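Side-chain contacts in plantazolicin methyltransferase BamL (Bacillus amyloliquefaciens subsp. plantarum, PDB 5DLY), which probably transfers methyl groups from S-adenosylmethionine to the terminal amine of desmethylplantazolicin during biosynthesis of the antibiotic plantazolicin: residues V28-D33 against Q70-Q75; E85-D90 against Q118-K123; L170-S175 against A180-Q185; S216-F221 against S230-R235. All coordinates share one frame; numbering follows the deposited sequence.

Interaction 1 (V28-D33 against Q70-Q75); sequences VSFRYD and QGQVIQ. With 5D7 (prop-2-en-1-yl 2-[(1S)-1-amino-4-carbamimidamidobutyl]-1,3-thiazole-4-carboxylate), chain B.
Phe30 swings its ring out from helix 23-56 with CG anti to the backbone N (chi1 -174°), and Gln70 folds back to meet it through a bend at its second torsion. Gln70 and Gly71 belong to the glycine-rich turn after the first strand of a Rossmann-like class I methyltransferase fold, so the contact links an N-terminal helix to the loop that approaches the cofactor. Gln70 OE1 arrives at the edge of the phenyl ring, 3.6 Å from Phe30 CE1. It lies close to the ring plane, so a C-H edge faces the carbonyl oxygen in a weakly polar contact; the amide plane itself stands 81° from the ring. That oxygen is also gripped by Gln72 NE2 at 3.0 Å from Gln70 OE1, with an N-H···O angle of 153°; the donor lies slightly off the carbonyl plane of Gln70. Gln72 NE2 reaches Glu34 OE1 as well, through a weak hydrogen bond back to helix 23-56. Between the two glutamines Gly71, with positive phi, occupies the N-cap of helix 72-80. The inner side of segment 28-33 turns instead to the thiazole substrate analogue. Asp33 OD1 is hydrogen-bonded to Tyr181 OH, which would steady the carboxylate, and Asp33 OD2 lies 3.5 Å from CA of the analogue. Beside it, Tyr32 CE1 rests 3.6 Å from the thiazole carbon C1.

Interaction 2 (E85-D90 against Q118-K123); sequences ELTGID and QYVSKK. With SAH (S-adenosyl-L-homocysteine), chain C.
The flat carboxylate of Glu85 brings OE1 to the aliphatic part of Lys122, whose CD lies 4.2 Å from Glu85 OE1, while the Tyr119 ring carries Gln118 CB over one face, offset toward the rim. Glu85 and Lys122 cross at about a right angle; with Glu85 OE2 still 5.2 Å from Lys122 NZ their opposite charges may attract at a distance, but no salt bridge forms. Further along the strand the contact becomes apolar. Thr87 OG1 lies beside the backbone N (chi1 -52°), which puts CG2 anti to it, 3.9 Å from Val120 CG2, the two side chains passing in opposite directions. The strand leads to the cofactor, in the manner of class I methyltransferases: Asp90 receives the ribose hydroxyls of S-adenosylhomocysteine one on each oxygen, O2' on OD1 at 2.6 Å and O3' on OD2 at 2.7 Å. Backbone N-H groups of Ser92 and Gly69 bind OD1 and OD2 respectively, fixing the carboxylate's rotation. In the sheet, strand 85-90 runs parallel between strands 62-66 and 107-110, with Thr87 touching Leu64 and Ile109, and the loop 118-123 passes alongside before leading into strand 124-130.

Interaction 3 (L170-S175 against A180-Q185); sequences LNTAQS and AYLKDQ. With 5D7 (prop-2-en-1-yl 2-[(1S)-1-amino-4-carbamimidamidobutyl]-1,3-thiazole-4-carboxylate), chain B.
Leu170 slides past Leu182 in the opposite direction, its CD2 lying 3.8 Å from Leu182 CB. The same methyl also reaches the stem of Lys183, 3.9 Å from Leu170 CD2 to Lys183 CG, where the extended lysine crosses it at a slant. Leu182 completes the apolar patch with CD1, 4.0 Å from Ala173 CB. Thr172 lies across this branch, but its OG1 is engaged elsewhere, hydrogen-bonded to Tyr32 OH. The other methyl of Leu182 faces the pocket: CD2 is 3.8 Å from C1 of the thiazole analogue, so one leucine joins the loop to the substrate site. One turn on, the guanidinium NH1 of the analogue donates to the backbone carbonyl Gln185 O at 2.9 Å (N-H···O 148°), which also accepts from Ser189 OG. The loop is anchored to its helix in a second shell. Ser175 is the N-cap, its OG accepting from Glu178 N, and Glu178 OE1 returns a bond to Gln174 N. Helix 176-187 and the loop both pack on helix 23-56, through Leu182 on Tyr32 and Thr172 on Glu36, while Tyr181 and Ala180 rest on Phe20 and Trp19 of helix 10-21.

Interaction 4 (S216-F221 against S230-R235); sequences SFIGGF and SLMRNR
Apolar packing carries the whole contact, with Leu231 CD1 at its centre. This methyl approaches Phe221 CD2 to 3.4 Å, a snug distance, and leans on Phe221 CE2 at 3.8 Å, coming to the ring obliquely as the two side chains cross at about a right angle. Its second neighbour is Ile218 CG2, 4.0 Å from Leu231 CD1. Ile218 holds CG1 beside the backbone N (chi1 -55°) and CG2 anti to it; CG1 then meets Met232 SD at 4.2 Å. The methionine reaches it through a coiled chain, all three torsions lying within about 15° of -60°.

Backbone bonds shape the two partners. Residues Ile218 to Phe221 form a type I' beta turn, closed by Phe221 N to Ile218 O at 3.1 Å, and Gly219 and Gly220 occupy its two central positions with positive phi. The turn follows strand 209-214, at one edge of the seven-stranded class I methyltransferase sheet (order 3-2-1-4-5-7-6), beside the reversed strand 258-265. The chain then enters helix 226-232, which supplies Leu231 and Met232. Asn234 N bonds to Leu231 O, an oxygen that Ser50 OG of helix 23-56 also engages. Asn234 in turn N-caps helix 235-241 through OD1 and Asn236 N.

Aromatic and polar groups of the sheet cover the turn. The Phe221 ring stacks with both His212 and Trp261, and Gly219 O sits 3.5 Å above one of its faces, offset toward the rim. Gly219 O accepts from Trp261 NE1, and Gly220 O is hydrogen-bonded to His212 NE2.

How the interactions relate
From the N terminus the four contacts follow in series, none nesting or crossing. Interaction 1 closes a loop of 36 residues, tying helix 23-56 to the glycine-rich turn. Helix 72-80 then leads to interaction 2, which spans 27 residues, and Ile74 CD1 packs 3.5 Å from Gly88 N. Interaction 3 closes only four residues, folding a loop onto helix 176-187; it shares the substrate analogue with interaction 1 and touches it directly, helix 23-56 against helix 176-187 and its preceding loop. Interaction 4 spans eight residues at the far edge of the sheet and touches none of the others. The two ligands meet near interactions 1 to 3: 5D7 N, the analogue's amine, lies 3.9 Å from SAH SD, consistent with N-methyl transfer.

Interaction 1 (V28-D33 against Q70-Q75)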
# COMPACT_ATOMS: atom_id res chain seq x y z
N VAL A 28 -3.14 -19.77 -3.65
CA VAL A 28 -1.82 -19.52 -4.25
C VAL A 28 -1.30 -18.14 -3.86
O VAL A 28 -0.16 -17.99 -3.40
CB VAL A 28 -1.85 -19.65 -5.79
CG1 VAL A 28 -0.49 -19.32 -6.39
CG2 VAL A 28 -2.31 -21.05 -6.21
N SER A 29 -2.15 -17.12 -4.02
CA SER A 29 -1.76 -15.75 -3.69
C SER A 29 -1.46 -15.56 -2.20
O SER A 29 -0.47 -14.92 -1.85
CB SER A 29 -2.80 -14.75 -4.20
OG SER A 29 -4.06 -14.95 -3.59
N PHE A 30 -2.29 -16.14 -1.33
CA PHE A 30 -2.05 -16.05 0.12
C PHE A 30 -0.70 -16.65 0.51
O PHE A 30 0.08 -16.02 1.22
CB PHE A 30 -3.17 -16.71 0.92
CG PHE A 30 -3.05 -16.53 2.41
CD1 PHE A 30 -3.39 -15.32 3.02
CD2 PHE A 30 -2.57 -17.57 3.22
CE1 PHE A 30 -3.27 -15.15 4.39
CE2 PHE A 30 -2.45 -17.40 4.59
CZ PHE A 30 -2.81 -16.19 5.18
N ARG A 31 -0.43 -17.86 0.03
CA ARG A 31 0.83 -18.55 0.31
C ARG A 31 2.04 -17.73 -0.14
O ARG A 31 2.98 -17.54 0.63
CB ARG A 31 0.85 -19.93 -0.35
CG ARG A 31 1.96 -20.84 0.14
CD ARG A 31 2.07 -22.10 -0.70
NE ARG A 31 0.93 -23.00 -0.53
CZ ARG A 31 -0.02 -23.21 -1.44
NH1 ARG A 31 0.01 -22.60 -2.62
NH2 ARG A 31 -1.01 -24.05 -1.17
N TYR A 32 2.01 -17.26 -1.39
CA TYR A 32 3.10 -16.44 -1.91
C TYR A 32 3.25 -15.16 -1.07
O TYR A 32 4.36 -14.83 -0.63
CB TYR A 32 2.91 -16.08 -3.39
CG TYR A 32 4.04 -15.20 -3.89
CD1 TYR A 32 3.99 -13.82 -3.72
CD2 TYR A 32 5.17 -15.76 -4.47
CE1 TYR A 32 5.04 -13.01 -4.13
CE2 TYR A 32 6.23 -14.96 -4.90
CZ TYR A 32 6.16 -13.58 -4.72
OH TYR A 32 7.18 -12.75 -5.12
N ASP A 33 2.14 -14.47 -0.85
CA ASP A 33 2.17 -13.15 -0.20
C ASP A 33 2.69 -13.24 1.23
O ASP A 33 3.50 -12.40 1.65
CB ASP A 33 0.78 -12.50 -0.21
CG ASP A 33 0.33 -12.09 -1.60
OD1 ASP A 33 1.11 -12.21 -2.57
OD2 ASP A 33 -0.84 -11.65 -1.71
N GLN A 70 -6.52 -9.84 5.55
CA GLN A 70 -6.93 -10.53 6.78
C GLN A 70 -6.61 -9.71 8.04
O GLN A 70 -6.66 -10.22 9.16
CB GLN A 70 -6.28 -11.92 6.84
CG GLN A 70 -6.58 -12.81 5.63
CD GLN A 70 -5.80 -12.41 4.38
OE1 GLN A 70 -4.72 -11.82 4.46
NE2 GLN A 70 -6.35 -12.74 3.20
N GLY A 71 -6.29 -8.43 7.85
CA GLY A 71 -6.05 -7.50 8.95
C GLY A 71 -4.66 -7.43 9.57
O GLY A 71 -4.50 -6.82 10.62
N GLN A 72 -3.66 -8.02 8.91
CA GLN A 72 -2.30 -8.09 9.44
C GLN A 72 -1.70 -6.71 9.73
O GLN A 72 -1.06 -6.50 10.76
CB GLN A 72 -1.38 -8.85 8.47
CG GLN A 72 -1.74 -10.32 8.25
CD GLN A 72 -2.64 -10.56 7.04
OE1 GLN A 72 -3.51 -9.76 6.71
NE2 GLN A 72 -2.42 -11.69 6.38
N VAL A 73 -1.91 -5.76 8.82
CA VAL A 73 -1.40 -4.41 9.02
C VAL A 73 -2.06 -3.75 10.23
O VAL A 73 -1.40 -3.10 11.04
CB VAL A 73 -1.54 -3.54 7.75
CG1 VAL A 73 -1.37 -2.05 8.05
CG2 VAL A 73 -0.52 -3.98 6.71
N ILE A 74 -3.37 -3.91 10.35
CA ILE A 74 -4.09 -3.36 11.48
C ILE A 74 -3.67 -4.05 12.78
O ILE A 74 -3.52 -3.39 13.81
CB ILE A 74 -5.61 -3.39 11.20
CG1 ILE A 74 -5.94 -2.24 10.24
CG2 ILE A 74 -6.42 -3.31 12.50
CD1 ILE A 74 -7.31 -2.30 9.61
N GLN A 75 -3.42 -5.35 12.73
CA GLN A 75 -2.87 -6.04 13.90
C GLN A 75 -1.54 -5.44 14.36
O GLN A 75 -1.34 -5.19 15.56
CB GLN A 75 -2.74 -7.54 13.64
CG GLN A 75 -2.19 -8.30 14.84
CD GLN A 75 -2.98 -9.54 15.15
OE1 GLN A 75 -2.93 -10.52 14.42
NE2 GLN A 75 -3.71 -9.50 16.26
O9 5D7 B . 5.11 -7.32 -3.22
C6 5D7 B . 5.08 -8.27 -3.98
O7 5D7 B . 6.30 -8.86 -4.48
C8 5D7 B . 7.58 -8.29 -4.21
C2 5D7 B . 3.80 -8.88 -4.41
N3 5D7 B . 2.61 -8.55 -3.84
C4 5D7 B . 1.55 -9.19 -4.33
S5 5D7 B . 2.07 -10.30 -5.55
C1 5D7 B . 3.73 -9.87 -5.41
CA 5D7 B . 0.12 -9.10 -3.96
N 5D7 B . 0.03 -8.30 -2.75
CB 5D7 B . -0.73 -8.50 -5.08
CG 5D7 B . -0.13 -7.28 -5.80
CD 5D7 B . -1.25 -6.39 -6.29
NE 5D7 B . -0.69 -5.30 -7.09
CZ 5D7 B . -0.41 -5.29 -8.39
NH2 5D7 B . 0.09 -4.26 -8.92
NH1 5D7 B . -0.66 -6.31 -9.12
C3 5D7 B . 8.63 -9.10 -4.93
C5 5D7 B . 9.83 -9.27 -4.42

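Interaction 2 (E85-D90 against Q118-K123)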
# COMPACT_ATOMS: atom_id res chain seq x y z
N GLU A 85 -7.35 5.29 15.91
CA GLU A 85 -8.57 4.82 15.27
C GLU A 85 -8.18 4.06 14.02
O GLU A 85 -7.64 4.65 13.09
CB GLU A 85 -9.50 5.98 14.92
CG GLU A 85 -10.08 6.71 16.12
CD GLU A 85 -11.05 7.81 15.74
OE1 GLU A 85 -10.94 8.39 14.63
OE2 GLU A 85 -11.94 8.12 16.57
N LEU A 86 -8.44 2.76 14.01
CA LEU A 86 -8.05 1.88 12.91
C LEU A 86 -9.25 1.44 12.09
O LEU A 86 -10.24 0.93 12.63
CB LEU A 86 -7.32 0.65 13.45
CG LEU A 86 -6.02 0.95 14.20
CD1 LEU A 86 -5.51 -0.29 14.91
CD2 LEU A 86 -4.97 1.51 13.25
N THR A 87 -9.13 1.58 10.78
CA THR A 87 -10.19 1.16 9.86
C THR A 87 -9.56 0.40 8.69
O THR A 87 -8.52 0.81 8.19
CB THR A 87 -11.00 2.36 9.35
OG1 THR A 87 -11.44 3.14 10.47
CG2 THR A 87 -12.20 1.90 8.55
N GLY A 88 -10.18 -0.70 8.29
CA GLY A 88 -9.72 -1.46 7.13
C GLY A 88 -10.88 -1.79 6.21
O GLY A 88 -12.00 -2.02 6.66
N ILE A 89 -10.61 -1.77 4.91
CA ILE A 89 -11.63 -2.09 3.90
C ILE A 89 -11.06 -3.06 2.87
O ILE A 89 -9.92 -2.92 2.42
CB ILE A 89 -12.22 -0.83 3.23
CG1 ILE A 89 -13.37 -1.19 2.27
CG2 ILE A 89 -11.14 -0.03 2.51
CD1 ILE A 89 -14.23 -0.01 1.87
N ASP A 90 -11.85 -4.06 2.52
CA ASP A 90 -11.42 -5.06 1.54
C ASP A 90 -12.67 -5.62 0.89
O ASP A 90 -13.68 -5.76 1.57
CB ASP A 90 -10.62 -6.18 2.22
CG ASP A 90 -9.78 -6.97 1.24
OD1 ASP A 90 -10.36 -7.72 0.44
OD2 ASP A 90 -8.52 -6.85 1.29
N GLN A 118 -19.02 6.04 2.34
CA GLN A 118 -20.22 5.52 3.02
C GLN A 118 -19.93 4.99 4.43
O GLN A 118 -20.86 4.74 5.20
CB GLN A 118 -20.85 4.37 2.23
CG GLN A 118 -21.51 4.74 0.92
CD GLN A 118 -21.58 3.56 -0.03
OE1 GLN A 118 -21.74 2.39 0.38
NE2 GLN A 118 -21.47 3.86 -1.31
N TYR A 119 -18.65 4.79 4.74
CA TYR A 119 -18.25 4.06 5.95
C TYR A 119 -17.33 4.87 6.86
O TYR A 119 -17.19 4.55 8.03
CB TYR A 119 -17.60 2.72 5.58
CG TYR A 119 -18.55 1.86 4.81
CD1 TYR A 119 -19.63 1.26 5.44
CD2 TYR A 119 -18.40 1.70 3.43
CE1 TYR A 119 -20.54 0.50 4.73
CE2 TYR A 119 -19.30 0.94 2.71
CZ TYR A 119 -20.37 0.34 3.36
OH TYR A 119 -21.28 -0.40 2.66
N VAL A 120 -16.73 5.91 6.30
CA VAL A 120 -15.79 6.78 7.01
C VAL A 120 -16.13 8.23 6.69
O VAL A 120 -16.15 8.63 5.52
CB VAL A 120 -14.32 6.47 6.62
CG1 VAL A 120 -13.36 7.43 7.33
CG2 VAL A 120 -13.97 5.03 6.96
N SER A 121 -16.42 8.99 7.73
CA SER A 121 -16.73 10.41 7.58
C SER A 121 -15.67 11.30 8.21
O SER A 121 -15.35 12.36 7.68
CB SER A 121 -18.12 10.73 8.15
OG SER A 121 -18.30 10.12 9.41
N LYS A 122 -15.12 10.87 9.34
CA LYS A 122 -14.03 11.61 9.99
C LYS A 122 -12.81 11.56 9.08
O LYS A 122 -12.48 10.50 8.54
CB LYS A 122 -13.69 10.99 11.34
CG LYS A 122 -14.81 11.07 12.36
CD LYS A 122 -14.62 10.04 13.46
CE LYS A 122 -15.76 10.08 14.46
NZ LYS A 122 -15.79 11.35 15.25
N LYS A 123 -12.15 12.70 8.91
CA LYS A 123 -10.95 12.75 8.08
C LYS A 123 -9.84 11.92 8.70
O LYS A 123 -9.76 11.77 9.93
CB LYS A 123 -10.50 14.19 7.84
CG LYS A 123 -11.58 15.12 7.29
CD LYS A 123 -12.10 14.68 5.93
CE LYS A 123 -13.13 15.66 5.39
NZ LYS A 123 -14.40 15.63 6.17
N SAH C . -2.76 -4.50 1.81
CA SAH C . -2.49 -5.97 1.77
CB SAH C . -2.76 -6.50 0.36
CG SAH C . -3.47 -7.86 0.42
SD SAH C . -3.57 -8.63 -1.17
C SAH C . -1.06 -6.25 2.14
O SAH C . -0.34 -5.37 2.60
OXT SAH C . -0.56 -7.36 1.99
C5' SAH C . -4.64 -7.54 -2.07
C4' SAH C . -5.96 -7.26 -1.37
O4' SAH C . -6.65 -6.21 -2.05
C3' SAH C . -6.90 -8.47 -1.39
O3' SAH C . -7.27 -8.83 -0.04
C2' SAH C . -8.09 -8.01 -2.23
O2' SAH C . -9.35 -8.55 -1.84
C1' SAH C . -8.04 -6.51 -2.01
N9 SAH C . -8.76 -5.70 -3.02
C8 SAH C . -8.67 -5.81 -4.36
N7 SAH C . -9.46 -4.91 -4.98
C5 SAH C . -10.06 -4.19 -4.01
C6 SAH C . -11.03 -3.09 -3.99
N6 SAH C . -11.47 -2.57 -5.15
N1 SAH C . -11.42 -2.61 -2.78
C2 SAH C . -10.95 -3.14 -1.63
N3 SAH C . -10.06 -4.17 -1.57
C4 SAH C . -9.60 -4.72 -2.73

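Interaction 3 (L170-S175 against A180-Q185)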
# COMPACT_ATOMS: atom_id res chain seq x y z
N LEU A 170 9.79 -12.64 -11.14
CA LEU A 170 9.48 -14.06 -11.27
C LEU A 170 10.43 -14.98 -10.50
O LEU A 170 10.11 -16.16 -10.29
CB LEU A 170 9.43 -14.47 -12.75
CG LEU A 170 8.27 -13.92 -13.60
CD1 LEU A 170 8.42 -14.34 -15.06
CD2 LEU A 170 6.92 -14.36 -13.05
N ASN A 171 11.57 -14.45 -10.06
CA ASN A 171 12.61 -15.24 -9.39
C ASN A 171 12.14 -15.94 -8.11
O ASN A 171 12.67 -16.99 -7.75
CB ASN A 171 13.83 -14.37 -9.06
CG ASN A 171 14.57 -13.88 -10.30
OD1 ASN A 171 14.43 -14.43 -11.40
ND2 ASN A 171 15.37 -12.83 -10.13
N THR A 172 11.16 -15.35 -7.43
CA THR A 172 10.68 -15.87 -6.15
C THR A 172 9.51 -16.85 -6.27
O THR A 172 9.07 -17.42 -5.27
CB THR A 172 10.30 -14.73 -5.21
OG1 THR A 172 9.50 -13.78 -5.92
CG2 THR A 172 11.55 -14.05 -4.67
N ALA A 173 9.02 -17.06 -7.50
CA ALA A 173 7.99 -18.06 -7.74
C ALA A 173 8.60 -19.45 -7.53
O ALA A 173 9.73 -19.69 -7.95
CB ALA A 173 7.42 -17.92 -9.14
N GLN A 174 7.86 -20.34 -6.88
CA GLN A 174 8.35 -21.68 -6.56
C GLN A 174 7.51 -22.76 -7.23
O GLN A 174 7.78 -23.95 -7.08
CB GLN A 174 8.39 -21.89 -5.04
CG GLN A 174 9.30 -20.91 -4.29
CD GLN A 174 9.40 -21.19 -2.80
OE1 GLN A 174 8.65 -22.00 -2.25
NE2 GLN A 174 10.33 -20.51 -2.13
N SER A 175 6.50 -22.34 -7.98
CA SER A 175 5.62 -23.26 -8.70
C SER A 175 5.08 -22.60 -9.97
O SER A 175 5.15 -21.38 -10.13
CB SER A 175 4.46 -23.69 -7.80
OG SER A 175 3.57 -22.61 -7.57
N ALA A 180 2.39 -18.02 -12.79
CA ALA A 180 1.19 -17.49 -13.44
C ALA A 180 0.61 -16.31 -12.67
O ALA A 180 0.26 -15.29 -13.25
CB ALA A 180 0.15 -18.59 -13.61
N TYR A 181 0.53 -16.48 -11.35
CA TYR A 181 0.10 -15.43 -10.43
C TYR A 181 0.92 -14.16 -10.61
O TYR A 181 0.37 -13.09 -10.85
CB TYR A 181 0.18 -15.96 -9.00
CG TYR A 181 0.07 -14.93 -7.91
CD1 TYR A 181 -1.09 -14.15 -7.78
CD2 TYR A 181 1.09 -14.76 -6.99
CE1 TYR A 181 -1.20 -13.21 -6.77
CE2 TYR A 181 1.00 -13.81 -5.98
CZ TYR A 181 -0.15 -13.04 -5.88
OH TYR A 181 -0.27 -12.11 -4.87
N LEU A 182 2.24 -14.29 -10.51
CA LEU A 182 3.12 -13.12 -10.59
C LEU A 182 3.07 -12.43 -11.96
O LEU A 182 3.08 -11.20 -12.04
CB LEU A 182 4.56 -13.47 -10.21
CG LEU A 182 4.78 -13.83 -8.73
CD1 LEU A 182 6.25 -14.18 -8.52
CD2 LEU A 182 4.33 -12.72 -7.78
N LYS A 183 3.02 -13.23 -13.03
CA LYS A 183 2.89 -12.66 -14.38
C LYS A 183 1.64 -11.77 -14.46
O LYS A 183 1.71 -10.64 -14.94
CB LYS A 183 2.83 -13.75 -15.45
CG LYS A 183 4.16 -14.38 -15.81
CD LYS A 183 3.97 -15.31 -17.00
CE LYS A 183 5.10 -16.31 -17.14
NZ LYS A 183 4.67 -17.45 -18.01
N ASP A 184 0.50 -12.30 -14.01
CA ASP A 184 -0.74 -11.52 -13.98
C ASP A 184 -0.62 -10.28 -13.09
O ASP A 184 -1.11 -9.20 -13.46
CB ASP A 184 -1.92 -12.38 -13.51
CG ASP A 184 -2.45 -13.30 -14.60
OD1 ASP A 184 -2.04 -13.18 -15.78
OD2 ASP A 184 -3.29 -14.14 -14.26
N GLN A 185 0.03 -10.41 -11.94
CA GLN A 185 0.19 -9.26 -11.03
C GLN A 185 1.03 -8.15 -11.66
O GLN A 185 0.65 -6.97 -11.62
CB GLN A 185 0.76 -9.68 -9.67
CG GLN A 185 -0.09 -10.65 -8.86
CD GLN A 185 -1.57 -10.27 -8.83
OE1 GLN A 185 -2.45 -11.06 -9.19
NE2 GLN A 185 -1.85 -9.05 -8.42
O9 5D7 B . 5.11 -7.32 -3.22
C6 5D7 B . 5.08 -8.27 -3.98
O7 5D7 B . 6.30 -8.86 -4.48
C8 5D7 B . 7.58 -8.29 -4.21
C2 5D7 B . 3.80 -8.88 -4.41
N3 5D7 B . 2.61 -8.55 -3.84
C4 5D7 B . 1.55 -9.19 -4.33
S5 5D7 B . 2.07 -10.30 -5.55
C1 5D7 B . 3.73 -9.87 -5.41
CA 5D7 B . 0.12 -9.10 -3.96
N 5D7 B . 0.03 -8.30 -2.75
CB 5D7 B . -0.73 -8.50 -5.08
CG 5D7 B . -0.13 -7.28 -5.80
CD 5D7 B . -1.25 -6.39 -6.29
NE 5D7 B . -0.69 -5.30 -7.09
CZ 5D7 B . -0.41 -5.29 -8.39
NH2 5D7 B . 0.09 -4.26 -8.92
NH1 5D7 B . -0.66 -6.31 -9.12
C3 5D7 B . 8.63 -9.10 -4.93
C5 5D7 B . 9.83 -9.27 -4.42

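Interaction 4 (S216-F221 against S230-R235)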
# COMPACT_ATOMS: atom_id res chain seq x y z
N SER A 216 13.29 4.00 -4.65
CA SER A 216 14.22 3.71 -3.55
C SER A 216 13.52 2.98 -2.42
O SER A 216 12.34 3.21 -2.16
CB SER A 216 14.85 5.01 -3.03
OG SER A 216 15.64 5.60 -4.04
N PHE A 217 14.27 2.11 -1.75
CA PHE A 217 13.72 1.17 -0.76
C PHE A 217 12.95 1.82 0.38
O PHE A 217 11.90 1.30 0.80
CB PHE A 217 14.85 0.30 -0.22
CG PHE A 217 14.39 -0.90 0.56
CD1 PHE A 217 13.97 -2.06 -0.10
CD2 PHE A 217 14.41 -0.89 1.94
CE1 PHE A 217 13.57 -3.17 0.63
CE2 PHE A 217 14.01 -2.00 2.68
CZ PHE A 217 13.58 -3.14 2.02
N ILE A 218 13.45 2.94 0.88
CA ILE A 218 12.81 3.61 2.00
C ILE A 218 11.90 4.73 1.50
O ILE A 218 12.35 5.84 1.26
CB ILE A 218 13.83 4.14 3.03
CG1 ILE A 218 14.75 3.00 3.52
CG2 ILE A 218 13.12 4.85 4.19
CD1 ILE A 218 14.06 1.92 4.33
N GLY A 219 10.62 4.39 1.30
CA GLY A 219 9.60 5.36 0.90
C GLY A 219 9.83 6.03 -0.44
O GLY A 219 9.19 7.04 -0.73
N GLY A 220 10.73 5.47 -1.25
CA GLY A 220 11.07 6.06 -2.55
C GLY A 220 11.87 7.34 -2.45
O GLY A 220 11.96 8.10 -3.42
N PHE A 221 12.43 7.60 -1.26
CA PHE A 221 13.28 8.76 -1.05
C PHE A 221 14.74 8.37 -1.25
O PHE A 221 15.20 7.40 -0.66
CB PHE A 221 13.06 9.36 0.35
CG PHE A 221 11.66 9.84 0.58
CD1 PHE A 221 11.17 10.95 -0.11
CD2 PHE A 221 10.83 9.20 1.50
CE1 PHE A 221 9.87 11.39 0.10
CE2 PHE A 221 9.53 9.64 1.72
CZ PHE A 221 9.05 10.74 1.02
N SER A 230 15.83 12.31 7.56
CA SER A 230 14.87 12.43 8.66
C SER A 230 14.24 11.08 9.01
O SER A 230 14.19 10.71 10.18
CB SER A 230 13.79 13.46 8.34
OG SER A 230 14.34 14.73 8.06
N LEU A 231 13.77 10.35 8.00
CA LEU A 231 13.15 9.04 8.21
C LEU A 231 14.06 8.07 8.96
O LEU A 231 13.63 7.41 9.91
CB LEU A 231 12.72 8.40 6.89
CG LEU A 231 11.60 9.08 6.10
CD1 LEU A 231 11.38 8.37 4.78
CD2 LEU A 231 10.31 9.09 6.90
N MET A 232 15.33 8.00 8.54
CA MET A 232 16.28 7.04 9.09
C MET A 232 16.75 7.34 10.52
O MET A 232 17.37 6.48 11.16
CB MET A 232 17.48 6.86 8.15
CG MET A 232 17.17 6.07 6.88
SD MET A 232 16.28 4.52 7.13
CE MET A 232 17.42 3.64 8.19
N ARG A 233 16.45 8.54 11.01
CA ARG A 233 16.68 8.89 12.41
C ARG A 233 15.72 8.19 13.37
O ARG A 233 15.97 8.10 14.57
CB ARG A 233 16.57 10.41 12.61
CG ARG A 233 17.83 11.18 12.27
CD ARG A 233 17.60 12.69 12.29
NE ARG A 233 17.26 13.20 13.62
CZ ARG A 233 18.03 13.98 14.37
NH1 ARG A 233 19.24 14.37 13.95
NH2 ARG A 233 17.61 14.39 15.56
N ASN A 234 14.60 7.68 12.84
CA ASN A 234 13.56 7.09 13.66
C ASN A 234 13.91 5.67 14.09
O ASN A 234 14.07 4.79 13.24
CB ASN A 234 12.21 7.14 12.92
CG ASN A 234 11.04 6.75 13.81
OD1 ASN A 234 10.95 5.62 14.27
ND2 ASN A 234 10.11 7.69 14.01
N ARG A 235 14.02 5.46 15.40
CA ARG A 235 14.44 4.17 15.95
C ARG A 235 13.48 3.02 15.65
O ARG A 235 13.91 1.87 15.54
CB ARG A 235 14.67 4.28 17.46
CG ARG A 235 15.98 4.95 17.84
CD ARG A 235 16.17 4.97 19.35
NE ARG A 235 15.35 6.00 19.98
CZ ARG A 235 15.82 7.11 20.56
NH1 ARG A 235 17.13 7.34 20.61
NH2 ARG A 235 14.98 7.98 21.10